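Local coordinates for envelope polyprotein (Puumala orthohantavirus, PDB 5FXU) that forms the ectodomain of the viral surface glycoprotein Gn, which probably assembles with its partner Gc into the envelope spikes used for host-cell entry, at residues E8-I13 / G235-P240; L97-A102 / K107-F112; P123-I128 / L142-Q147; V189-F194 / A252-R257. All coordinates share one frame; numbering follows the deposited sequence.

Contact 1: E8-I13 / G235-P240; sequences ECPHTI and GSSSEP
Ser236 gives its hydroxyl proton to the carboxylate of Glu8, OG to OE1 at 2.7 Å. The hydroxyl comes to the anti side of OE1 and about 30° out of the carboxylate plane. The aliphatic part of Glu8 lies along the serine as well, its CB 3.6 Å from CB of Ser236. With CG anti to the backbone N (chi1 -175°) and the chain extended beyond it, the carboxylate is carried past the serine, and OG meets it from alongside.

Water 1 donates to Glu8 O at 2.8 Å and to Ser236 OG at 2.7 Å, so that hydroxyl gives one bond and takes another. Water 2 accepts from Glu8 N and lies 2.9 Å from Ser236 O, to which it may donate. Farther along, Pro10 CG rests 4.1 Å from Ser237 OG, whose own hydrogen bond goes to Leu19 O.

The second shell fixes both partners: Glu8 OE2 is held by Thr156 OG1 and Leu163 N, while Gln162 accepts from Ser236 N through OE1 and donates to Ser237 O through NE2. Cys9 is tied to Cys134 by a disulfide. The contact joins, at the surface and partly through water, edge strand 3-9 of a four-stranded mixed sheet to the turn of the antiparallel hairpin 228-234/237-243.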
loop_
_atom_site.group_PDB
_atom_site.type_symbol
_atom_site.label_atom_id
_atom_site.label_comp_id
_atom_site.label_asym_id
_atom_site.label_seq_id
_atom_site.Cartn_x
_atom_site.Cartn_y
_atom_site.Cartn_z
ATOM N N GLU A 8 -3.734 14.555 -10.774
ATOM C CA GLU A 8 -3.714 14.819 -12.181
ATOM C C GLU A 8 -5.086 14.433 -12.760
ATOM O O GLU A 8 -5.471 13.268 -12.758
ATOM C CB GLU A 8 -2.589 14.057 -12.858
ATOM C CG GLU A 8 -2.453 14.388 -14.343
ATOM C CD GLU A 8 -1.302 13.676 -15.046
ATOM O OE1 GLU A 8 -0.907 12.557 -14.611
ATOM O OE2 GLU A 8 -0.817 14.235 -16.071
ATOM N N CYS A 9 -5.801 15.433 -13.270
ATOM C CA CYS A 9 -7.150 15.268 -13.838
ATOM C C CYS A 9 -7.143 15.039 -15.354
ATOM O O CYS A 9 -6.591 15.852 -16.087
ATOM C CB CYS A 9 -7.963 16.530 -13.524
ATOM S SG CYS A 9 -8.325 16.651 -11.763
ATOM N N PRO A 10 -7.789 13.960 -15.837
ATOM C CA PRO A 10 -7.932 13.808 -17.300
ATOM C C PRO A 10 -8.880 14.817 -17.939
ATOM O O PRO A 10 -9.661 15.425 -17.214
ATOM C CB PRO A 10 -8.512 12.395 -17.449
ATOM C CG PRO A 10 -8.323 11.738 -16.121
ATOM C CD PRO A 10 -8.455 12.852 -15.134
ATOM N N HIS A 11 -8.840 14.968 -19.274
ATOM C CA HIS A 11 -9.787 15.868 -20.005
ATOM C C HIS A 11 -11.224 15.389 -19.989
ATOM O O HIS A 11 -12.120 16.212 -19.882
ATOM C CB HIS A 11 -9.377 16.108 -21.449
ATOM C CG HIS A 11 -8.150 16.939 -21.579
ATOM N ND1 HIS A 11 -8.144 18.309 -21.413
ATOM C CD2 HIS A 11 -6.870 16.585 -21.824
ATOM C CE1 HIS A 11 -6.912 18.764 -21.562
ATOM N NE2 HIS A 11 -6.120 17.739 -21.814
ATOM N N THR A 12 -11.439 14.078 -20.096
ATOM C CA THR A 12 -12.787 13.471 -20.045
ATOM C C THR A 12 -12.902 12.388 -18.968
ATOM O O THR A 12 -11.900 11.855 -18.477
ATOM C CB THR A 12 -13.200 12.831 -21.400
ATOM O OG1 THR A 12 -12.432 11.638 -21.647
ATOM C CG2 THR A 12 -13.030 13.824 -22.568
ATOM N N ILE A 13 -14.139 12.059 -18.621
ATOM C CA ILE A 13 -14.418 10.929 -17.730
ATOM C C ILE A 13 -14.275 9.611 -18.506
ATOM O O ILE A 13 -13.727 8.640 -17.979
ATOM C CB ILE A 13 -15.818 11.047 -17.064
ATOM C CG1 ILE A 13 -15.883 12.333 -16.223
ATOM C CG2 ILE A 13 -16.121 9.823 -16.188
ATOM C CD1 ILE A 13 -17.253 12.677 -15.686
ATOM N N GLY A 235 -0.641 4.689 -12.503
ATOM C CA GLY A 235 -0.445 6.106 -12.813
ATOM C C GLY A 235 -1.262 7.026 -11.928
ATOM O O GLY A 235 -1.503 6.725 -10.763
ATOM N N SER A 236 -1.666 8.158 -12.468
ATOM C CA SER A 236 -2.468 9.087 -11.712
ATOM C C SER A 236 -3.960 8.754 -11.806
ATOM O O SER A 236 -4.746 9.254 -11.015
ATOM C CB SER A 236 -2.187 10.501 -12.200
ATOM O OG SER A 236 -2.393 10.602 -13.611
ATOM N N SER A 237 -4.344 7.905 -12.763
ATOM C CA SER A 237 -5.726 7.521 -12.954
ATOM C C SER A 237 -5.877 6.233 -13.735
ATOM O O SER A 237 -5.188 6.037 -14.690
ATOM C CB SER A 237 -6.427 8.628 -13.742
ATOM O OG SER A 237 -7.820 8.533 -13.614
ATOM N N SER A 238 -6.770 5.357 -13.320
ATOM C CA SER A 238 -6.968 4.082 -14.008
ATOM C C SER A 238 -8.160 3.430 -13.419
ATOM O O SER A 238 -8.675 3.863 -12.382
ATOM C CB SER A 238 -5.748 3.102 -13.850
ATOM O OG SER A 238 -5.667 2.469 -12.546
ATOM N N GLU A 239 -8.570 2.351 -14.054
ATOM C CA GLU A 239 -9.462 1.411 -13.418
ATOM C C GLU A 239 -8.680 0.546 -12.424
ATOM O O GLU A 239 -7.503 0.292 -12.626
ATOM C CB GLU A 239 -10.132 0.547 -14.464
ATOM C CG GLU A 239 -11.091 1.383 -15.280
ATOM C CD GLU A 239 -11.831 0.598 -16.333
ATOM O OE1 GLU A 239 -11.244 -0.326 -16.949
ATOM O OE2 GLU A 239 -13.015 0.926 -16.546
ATOM N N PRO A 240 -9.343 0.069 -11.362
ATOM C CA PRO A 240 -8.644 -0.819 -10.434
ATOM C C PRO A 240 -8.131 -2.110 -11.100
ATOM O O PRO A 240 -8.792 -2.668 -11.963
ATOM C CB PRO A 240 -9.712 -1.156 -9.390
ATOM C CG PRO A 240 -10.789 -0.132 -9.607
ATOM C CD PRO A 240 -10.774 0.167 -11.050
HETATM O O HOH W 1 -4.860 11.223 -14.514
HETATM O O HOH W 2 -4.200 11.916 -9.920
#

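Contact 2: L97-A102 / K107-F112; sequences LVIETA and KTIACF
Ala102 and Lys107 bring the two backbones closest, CA to CA 5.1 Å, and from there the loop 97-102 and the strand diverge to 7.6 Å between the CA atoms of Ile99 and Ile109. A weak hydrogen bond runs from Lys107 N to Ala102 O (3.4 Å, N-H...O angle 133°), and the same N also hydrogen-bonds Thr105 OG1. Between the diverging backbones sits Ile109, the one side chain of the strand that meets three residues of the loop. Its CG1 lies 3.9 Å from Val98 CG1, the two branched chains crossing at a slant. The Val98 methyl involved is the one anti to the backbone N (chi1 168°), which turns it to the isoleucine. At the end of Ile109, CD1 reaches Ile99 CG1 at 4.2 Å and Ala102 CB at 4.1 Å, so this terminal methyl touches all three loop residues, Val98 included.

The two segments are joined by a short helix: a type I beta turn from Ile99 to Ala102 runs into helix 102-105, and the chain then enters strand 107-116, with the loop folded back over the strand's first residues.

Within the loop, Leu97 O is gripped twice by Thr101, through N at 3.0 Å and OG1 at 2.7 Å, the two donors arriving from opposite faces of the carbonyl plane. Lys107 starts toward the loop but its chain turns away, and NZ forms a salt bridge with Asp46. Ile99 and Ala102 also touch Leu19 of strand 19-30, and the disulfide of Cys111 with Cys92 ties the strand to the chain leading into the loop.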
loop_
_atom_site.group_PDB
_atom_site.type_symbol
_atom_site.label_atom_id
_atom_site.label_comp_id
_atom_site.label_asym_id
_atom_site.label_seq_id
_atom_site.Cartn_x
_atom_site.Cartn_y
_atom_site.Cartn_z
ATOM N N LEU A 97 -14.118 -4.895 -2.187
ATOM C CA LEU A 97 -15.076 -4.193 -3.058
ATOM C C LEU A 97 -15.108 -2.664 -2.969
ATOM O O LEU A 97 -15.675 -2.018 -3.842
ATOM C CB LEU A 97 -16.501 -4.761 -2.905
ATOM C CG LEU A 97 -16.629 -6.293 -3.015
ATOM C CD1 LEU A 97 -18.092 -6.694 -2.917
ATOM C CD2 LEU A 97 -16.007 -6.854 -4.304
ATOM N N VAL A 98 -14.523 -2.070 -1.934
ATOM C CA VAL A 98 -14.669 -0.625 -1.713
ATOM C C VAL A 98 -13.997 0.169 -2.838
ATOM O O VAL A 98 -14.643 1.021 -3.455
ATOM C CB VAL A 98 -14.158 -0.223 -0.320
ATOM C CG1 VAL A 98 -14.029 1.274 -0.180
ATOM C CG2 VAL A 98 -15.089 -0.783 0.738
ATOM N N ILE A 99 -12.726 -0.132 -3.113
ATOM C CA ILE A 99 -12.028 0.519 -4.207
ATOM C C ILE A 99 -12.632 0.080 -5.556
ATOM O O ILE A 99 -12.843 0.908 -6.444
ATOM C CB ILE A 99 -10.505 0.276 -4.161
ATOM C CG1 ILE A 99 -9.907 1.033 -2.980
ATOM C CG2 ILE A 99 -9.838 0.744 -5.450
ATOM C CD1 ILE A 99 -8.511 0.607 -2.601
ATOM N N GLU A 100 -12.895 -1.215 -5.701
ATOM C CA GLU A 100 -13.376 -1.766 -6.980
ATOM C C GLU A 100 -14.662 -1.128 -7.455
ATOM O O GLU A 100 -14.856 -0.971 -8.648
ATOM C CB GLU A 100 -13.560 -3.285 -6.901
ATOM C CG GLU A 100 -12.268 -4.062 -6.632
ATOM C CD GLU A 100 -12.079 -4.426 -5.163
ATOM O OE1 GLU A 100 -11.999 -3.497 -4.302
ATOM O OE2 GLU A 100 -12.003 -5.639 -4.867
ATOM N N THR A 101 -15.521 -0.724 -6.523
ATOM C CA THR A 101 -16.821 -0.126 -6.869
ATOM C C THR A 101 -16.931 1.358 -6.545
ATOM O O THR A 101 -18.029 1.926 -6.633
ATOM C CB THR A 101 -17.987 -0.872 -6.182
ATOM O OG1 THR A 101 -17.891 -0.725 -4.758
ATOM C CG2 THR A 101 -17.938 -2.335 -6.535
ATOM N N ALA A 102 -15.813 2.005 -6.237
ATOM C CA ALA A 102 -15.825 3.423 -5.865
ATOM C C ALA A 102 -16.310 4.353 -6.990
ATOM O O ALA A 102 -16.896 5.401 -6.715
ATOM C CB ALA A 102 -14.459 3.862 -5.359
ATOM N N LYS A 107 -17.725 7.001 -3.847
ATOM C CA LYS A 107 -17.038 7.118 -2.574
ATOM C C LYS A 107 -15.569 7.448 -2.765
ATOM O O LYS A 107 -14.939 7.010 -3.724
ATOM C CB LYS A 107 -17.196 5.832 -1.777
ATOM C CG LYS A 107 -18.637 5.598 -1.352
ATOM C CD LYS A 107 -19.061 6.639 -0.320
ATOM C CE LYS A 107 -20.294 6.218 0.456
ATOM N NZ LYS A 107 -20.366 6.948 1.752
ATOM N N THR A 108 -15.054 8.243 -1.844
ATOM C CA THR A 108 -13.669 8.655 -1.828
ATOM C C THR A 108 -13.001 7.918 -0.655
ATOM O O THR A 108 -13.570 7.832 0.430
ATOM C CB THR A 108 -13.584 10.176 -1.664
ATOM O OG1 THR A 108 -14.053 10.794 -2.865
ATOM C CG2 THR A 108 -12.144 10.652 -1.406
ATOM N N ILE A 109 -11.823 7.361 -0.901
ATOM C CA ILE A 109 -11.034 6.674 0.121
ATOM C C ILE A 109 -9.874 7.578 0.459
ATOM O O ILE A 109 -9.130 7.998 -0.424
ATOM C CB ILE A 109 -10.487 5.308 -0.353
ATOM C CG1 ILE A 109 -11.616 4.317 -0.596
ATOM C CG2 ILE A 109 -9.556 4.690 0.691
ATOM C CD1 ILE A 109 -12.249 4.422 -1.975
ATOM N N ALA A 110 -9.746 7.894 1.741
ATOM C CA ALA A 110 -8.619 8.662 2.256
ATOM C C ALA A 110 -8.130 7.941 3.503
ATOM O O ALA A 110 -8.897 7.742 4.429
ATOM C CB ALA A 110 -9.019 10.083 2.574
ATOM N N CYS A 111 -6.858 7.555 3.499
ATOM C CA CYS A 111 -6.257 6.758 4.552
ATOM C C CYS A 111 -4.741 6.974 4.521
ATOM O O CYS A 111 -4.235 7.655 3.634
ATOM C CB CYS A 111 -6.598 5.289 4.347
ATOM S SG CYS A 111 -5.996 4.575 2.784
ATOM N N PHE A 112 -4.014 6.485 5.526
ATOM C CA PHE A 112 -2.541 6.647 5.542
ATOM C C PHE A 112 -1.851 5.348 5.887
ATOM O O PHE A 112 -2.462 4.461 6.450
ATOM C CB PHE A 112 -2.108 7.811 6.441
ATOM C CG PHE A 112 -2.583 7.688 7.843
ATOM C CD1 PHE A 112 -3.860 8.120 8.219
ATOM C CD2 PHE A 112 -1.760 7.109 8.797
ATOM C CE1 PHE A 112 -4.291 7.976 9.526
ATOM C CE2 PHE A 112 -2.183 6.965 10.101
ATOM C CZ PHE A 112 -3.451 7.389 10.468
#

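Contact 3: P123-I128 / L142-Q147; sequences PTVFLI and LGLGDQ
Leu144 sets its CD2 methyl against the ring of Pro123, 3.7 Å from CB and 3.9 Å from CG, and the same methyl lies 3.9 Å from Val125 CG2. These apolar touches carry the contact. The leucine and the proline meet at an angle, whereas Leu144 and Val125 run past one another in opposite directions. Leu144 places its CG anti to the backbone N (chi1 -170°), and the methyl is thereby delivered to the strand opposite, where it spans two residues that point to the same side. The valine's other methyl, CG1, approaches Leu142 CD1 at a looser 4.3 Å, so Val125 is met by both leucines, one on each branch.

No backbone hydrogen bond joins the two segments: the axes of strands 123-128 and 142-144 stay 10.2 Å apart at their closest, at 152° and thus roughly antiparallel, a spacing that fits face-to-face sheet packing. A type II' turn from Leu144 to Gln147 is closed by paired bonds between Leu144 and Gln147, N to O in both directions, and returns the chain into strand 147-155.

Both layers continue beyond the pair. Strand 120-130 is hydrogen-bonded between strands 19-30 and 107-116, and Phe112 of the latter touches Val125 and Leu144; facing it, strand 147-155 contributes Ile149 against Val125 and Val151 against Leu142.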
loop_
_atom_site.group_PDB
_atom_site.type_symbol
_atom_site.label_atom_id
_atom_site.label_comp_id
_atom_site.label_asym_id
_atom_site.label_seq_id
_atom_site.Cartn_x
_atom_site.Cartn_y
_atom_site.Cartn_z
ATOM N N PRO A 123 3.717 9.548 8.243
ATOM C CA PRO A 123 2.538 9.061 7.548
ATOM C C PRO A 123 2.582 9.381 6.045
ATOM O O PRO A 123 3.089 10.426 5.657
ATOM C CB PRO A 123 1.376 9.839 8.192
ATOM C CG PRO A 123 1.946 10.565 9.362
ATOM C CD PRO A 123 3.408 10.741 9.043
ATOM N N THR A 124 2.098 8.451 5.223
ATOM C CA THR A 124 1.938 8.675 3.816
ATOM C C THR A 124 0.430 8.642 3.636
ATOM O O THR A 124 -0.225 7.647 3.939
ATOM C CB THR A 124 2.623 7.589 2.942
ATOM O OG1 THR A 124 4.053 7.717 3.009
ATOM C CG2 THR A 124 2.242 7.743 1.486
ATOM N N VAL A 125 -0.122 9.751 3.166
ATOM C CA VAL A 125 -1.569 9.873 2.956
ATOM C C VAL A 125 -1.907 9.509 1.518
ATOM O O VAL A 125 -1.298 10.030 0.605
ATOM C CB VAL A 125 -2.040 11.296 3.270
ATOM C CG1 VAL A 125 -3.497 11.475 2.899
ATOM C CG2 VAL A 125 -1.832 11.582 4.741
ATOM N N PHE A 126 -2.881 8.631 1.354
ATOM C CA PHE A 126 -3.377 8.217 0.046
ATOM C C PHE A 126 -4.798 8.728 -0.119
ATOM O O PHE A 126 -5.623 8.567 0.786
ATOM C CB PHE A 126 -3.398 6.696 -0.054
ATOM C CG PHE A 126 -2.030 6.080 -0.088
ATOM C CD1 PHE A 126 -1.371 5.719 1.106
ATOM C CD2 PHE A 126 -1.375 5.860 -1.293
ATOM C CE1 PHE A 126 -0.089 5.159 1.085
ATOM C CE2 PHE A 126 -0.086 5.316 -1.314
ATOM C CZ PHE A 126 0.557 4.968 -0.117
ATOM N N LEU A 127 -5.094 9.311 -1.284
ATOM C CA LEU A 127 -6.452 9.757 -1.621
ATOM C C LEU A 127 -6.841 9.153 -2.931
ATOM O O LEU A 127 -6.142 9.321 -3.928
ATOM C CB LEU A 127 -6.456 11.258 -1.721
ATOM C CG LEU A 127 -7.769 11.926 -2.078
ATOM C CD1 LEU A 127 -8.773 11.746 -0.961
ATOM C CD2 LEU A 127 -7.529 13.406 -2.321
ATOM N N ILE A 128 -7.946 8.417 -2.920
ATOM C CA ILE A 128 -8.473 7.729 -4.107
ATOM C C ILE A 128 -9.928 8.100 -4.248
ATOM O O ILE A 128 -10.670 8.087 -3.278
ATOM C CB ILE A 128 -8.428 6.219 -3.919
ATOM C CG1 ILE A 128 -6.984 5.768 -3.678
ATOM C CG2 ILE A 128 -8.973 5.486 -5.140
ATOM C CD1 ILE A 128 -6.880 4.359 -3.133
ATOM N N LEU A 142 -7.005 18.567 3.717
ATOM C CA LEU A 142 -7.058 17.488 4.677
ATOM C C LEU A 142 -6.154 17.880 5.842
ATOM O O LEU A 142 -5.165 18.616 5.695
ATOM C CB LEU A 142 -6.568 16.172 4.061
ATOM C CG LEU A 142 -7.181 15.687 2.740
ATOM C CD1 LEU A 142 -6.434 14.477 2.192
ATOM C CD2 LEU A 142 -8.645 15.327 2.934
ATOM N N GLY A 143 -6.508 17.386 7.012
ATOM C CA GLY A 143 -5.667 17.527 8.174
ATOM C C GLY A 143 -5.337 16.162 8.736
ATOM O O GLY A 143 -6.175 15.242 8.722
ATOM N N LEU A 144 -4.115 16.052 9.244
ATOM C CA LEU A 144 -3.667 14.859 9.952
ATOM C C LEU A 144 -2.784 15.291 11.112
ATOM O O LEU A 144 -1.694 15.846 10.900
ATOM C CB LEU A 144 -2.911 13.914 9.014
ATOM C CG LEU A 144 -2.618 12.538 9.608
ATOM C CD1 LEU A 144 -3.888 11.728 9.836
ATOM C CD2 LEU A 144 -1.680 11.782 8.677
ATOM N N GLY A 145 -3.301 15.063 12.325
ATOM C CA GLY A 145 -2.737 15.611 13.554
ATOM C C GLY A 145 -2.603 17.113 13.423
ATOM O O GLY A 145 -3.599 17.817 13.271
ATOM N N ASP A 146 -1.357 17.571 13.389
ATOM C CA ASP A 146 -1.017 18.988 13.314
ATOM C C ASP A 146 -0.596 19.460 11.909
ATOM O O ASP A 146 -0.227 20.620 11.725
ATOM C CB ASP A 146 0.069 19.282 14.372
ATOM C CG ASP A 146 -0.450 19.059 15.811
ATOM O OD1 ASP A 146 -1.471 19.709 16.168
ATOM O OD2 ASP A 146 0.131 18.222 16.558
ATOM N N GLN A 147 -0.688 18.575 10.919
ATOM C CA GLN A 147 -0.293 18.903 9.551
ATOM C C GLN A 147 -1.514 19.175 8.693
ATOM O O GLN A 147 -2.532 18.509 8.812
ATOM C CB GLN A 147 0.558 17.780 8.938
ATOM C CG GLN A 147 2.059 17.973 9.093
ATOM C CD GLN A 147 2.627 19.125 8.277
ATOM O OE1 GLN A 147 2.094 19.480 7.226
ATOM N NE2 GLN A 147 3.732 19.700 8.753
#

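Contact 4: V189-F194 / A252-R257; sequences VMVRCF and AEVLSR
Val191 and Cys193 both turn their side chains to Val254, giving a helix-on-sheet contact in which helix 249-260 packs against the face of strand 185-197. The backbones stay 7.9 Å apart between the CA atoms of Val191 and Val254, and no hydrogen bond joins them. Taking the strand in order, Val191 comes first. Its CG1, anti to the backbone N (chi1 -174°), projects to the helix and meets Val254 CG2 tip to tip at 4.1 Å.

Arg192, on the other face of the strand, has Met190 SD 3.5 Å above one face of its guanidinium, displaced toward the rim. The guanidinium is held by hydrogen bonds, NH1 to Ser23 OG and NH2 to Gly235 O.

Cys193 returns to the helix side and is joined to Cys232 of the neighbouring strand 228-234 by a disulfide, so the helix rests partly on a covalent cross-link between two strands. Phe194 faces away again, its ring edge-to-face with that of Phe126. Val254 also touches Ile243 in strand 237-243. The valine thus divides its two methyls between the strand residues: CG2 goes to Val191, and CG1 lies 4.1 Å from the disulfide sulfur SG of Cys193.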
loop_
_atom_site.group_PDB
_atom_site.type_symbol
_atom_site.label_atom_id
_atom_site.label_comp_id
_atom_site.label_asym_id
_atom_site.label_seq_id
_atom_site.Cartn_x
_atom_site.Cartn_y
_atom_site.Cartn_z
ATOM N N VAL A 189 5.484 3.444 -15.566
ATOM C CA VAL A 189 4.481 4.161 -14.771
ATOM C C VAL A 189 4.442 3.665 -13.323
ATOM O O VAL A 189 4.776 2.520 -13.029
ATOM C CB VAL A 189 3.044 4.093 -15.358
ATOM C CG1 VAL A 189 3.027 4.629 -16.772
ATOM C CG2 VAL A 189 2.488 2.685 -15.361
ATOM N N MET A 190 3.987 4.540 -12.447
ATOM C CA MET A 190 3.788 4.225 -11.046
ATOM C C MET A 190 2.570 3.334 -10.856
ATOM O O MET A 190 1.552 3.493 -11.528
ATOM C CB MET A 190 3.634 5.503 -10.232
ATOM C CG MET A 190 3.465 5.265 -8.736
ATOM S SD MET A 190 3.472 6.759 -7.677
ATOM C CE MET A 190 5.217 7.127 -7.689
ATOM N N VAL A 191 2.694 2.394 -9.925
ATOM C CA VAL A 191 1.589 1.569 -9.489
ATOM C C VAL A 191 1.529 1.658 -7.982
ATOM O O VAL A 191 2.565 1.546 -7.323
ATOM C CB VAL A 191 1.743 0.103 -9.920
ATOM C CG1 VAL A 191 0.492 -0.690 -9.580
ATOM C CG2 VAL A 191 1.864 0.017 -11.419
ATOM N N ARG A 192 0.328 1.891 -7.463
ATOM C CA ARG A 192 0.054 1.890 -6.017
ATOM C C ARG A 192 -1.009 0.863 -5.674
ATOM O O ARG A 192 -2.066 0.865 -6.276
ATOM C CB ARG A 192 -0.397 3.273 -5.536
ATOM C CG ARG A 192 0.752 4.240 -5.407
ATOM C CD ARG A 192 0.489 5.726 -5.481
ATOM N NE ARG A 192 0.109 6.307 -6.763
ATOM C CZ ARG A 192 0.032 7.610 -6.994
ATOM N NH1 ARG A 192 0.331 8.493 -6.042
ATOM N NH2 ARG A 192 -0.331 8.030 -8.195
ATOM N N CYS A 193 -0.687 0.002 -4.709
ATOM C CA CYS A 193 -1.473 -1.171 -4.372
ATOM C C CYS A 193 -1.782 -1.256 -2.884
ATOM O O CYS A 193 -0.943 -0.922 -2.067
ATOM C CB CYS A 193 -0.697 -2.443 -4.727
ATOM S SG CYS A 193 -0.242 -2.603 -6.446
ATOM N N PHE A 194 -2.978 -1.746 -2.568
ATOM C CA PHE A 194 -3.479 -1.860 -1.201
ATOM C C PHE A 194 -3.849 -3.300 -0.952
ATOM O O PHE A 194 -4.490 -3.931 -1.780
ATOM C CB PHE A 194 -4.665 -0.910 -0.987
ATOM C CG PHE A 194 -4.332 0.499 -1.368
ATOM C CD1 PHE A 194 -4.352 0.889 -2.713
ATOM C CD2 PHE A 194 -3.884 1.397 -0.422
ATOM C CE1 PHE A 194 -3.955 2.170 -3.085
ATOM C CE2 PHE A 194 -3.510 2.687 -0.786
ATOM C CZ PHE A 194 -3.523 3.078 -2.110
ATOM N N ALA A 252 1.028 -9.674 -13.891
ATOM C CA ALA A 252 2.284 -10.413 -13.904
ATOM C C ALA A 252 3.459 -9.487 -13.626
ATOM O O ALA A 252 4.369 -9.835 -12.907
ATOM C CB ALA A 252 2.495 -11.173 -15.222
ATOM N N GLU A 253 3.444 -8.325 -14.228
ATOM C CA GLU A 253 4.484 -7.354 -14.011
ATOM C C GLU A 253 4.550 -6.817 -12.602
ATOM O O GLU A 253 5.655 -6.635 -12.064
ATOM C CB GLU A 253 4.354 -6.216 -15.015
ATOM C CG GLU A 253 4.903 -6.623 -16.357
ATOM C CD GLU A 253 4.910 -5.499 -17.348
ATOM O OE1 GLU A 253 4.249 -4.441 -17.125
ATOM O OE2 GLU A 253 5.592 -5.715 -18.371
ATOM N N VAL A 254 3.388 -6.573 -11.998
ATOM C CA VAL A 254 3.349 -6.045 -10.653
ATOM C C VAL A 254 3.851 -7.104 -9.679
ATOM O O VAL A 254 4.622 -6.803 -8.771
ATOM C CB VAL A 254 1.949 -5.577 -10.255
ATOM C CG1 VAL A 254 1.888 -5.252 -8.769
ATOM C CG2 VAL A 254 1.538 -4.344 -11.061
ATOM N N LEU A 255 3.404 -8.343 -9.868
ATOM C CA LEU A 255 3.830 -9.411 -8.998
ATOM C C LEU A 255 5.323 -9.635 -9.060
ATOM O O LEU A 255 5.918 -9.879 -8.018
ATOM C CB LEU A 255 3.129 -10.728 -9.302
ATOM C CG LEU A 255 1.754 -10.853 -8.681
ATOM C CD1 LEU A 255 0.994 -11.923 -9.441
ATOM C CD2 LEU A 255 1.820 -11.201 -7.202
ATOM N N SER A 256 5.904 -9.609 -10.264
ATOM C CA SER A 256 7.346 -9.797 -10.389
ATOM C C SER A 256 8.126 -8.655 -9.697
ATOM O O SER A 256 9.022 -8.938 -8.904
ATOM C CB SER A 256 7.772 -10.080 -11.827
ATOM O OG SER A 256 7.336 -9.062 -12.647
ATOM N N ARG A 257 7.719 -7.403 -9.909
ATOM C CA ARG A 257 8.360 -6.280 -9.219
ATOM C C ARG A 257 8.164 -6.380 -7.693
ATOM O O ARG A 257 9.079 -6.065 -6.949
ATOM C CB ARG A 257 7.904 -4.938 -9.754
ATOM C CG ARG A 257 8.128 -4.731 -11.239
ATOM C CD ARG A 257 9.323 -3.870 -11.627
ATOM N NE ARG A 257 9.767 -3.826 -13.052
ATOM C CZ ARG A 257 9.373 -4.579 -14.110
ATOM N NH1 ARG A 257 8.386 -5.507 -14.086
ATOM N NH2 ARG A 257 9.995 -4.374 -15.283
#

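Contacts 2 and 3 share a hairpin: strands 107-116 and 120-130 are antiparallel neighbours, bonded through Ile109 N to Ile128 O at 2.7 Å and Phe126 N to Cys111 O at 2.8 Å. Contact 4 meets this hairpin through Phe194, whose CE1 lies 3.7 Å from Ile128 CD1, although the centres of contacts 3 and 4 are about 23 Å apart. Contacts 1 and 4 join by backbone, Gly235 N to Met190 O at 2.7 Å, and contacts 1 and 2 where Pro240 packs on Ile99 and Glu100. In contact 3 the Pro123 side chain lies about 10 Å from an N-acetylglucosamine of an attached glycan.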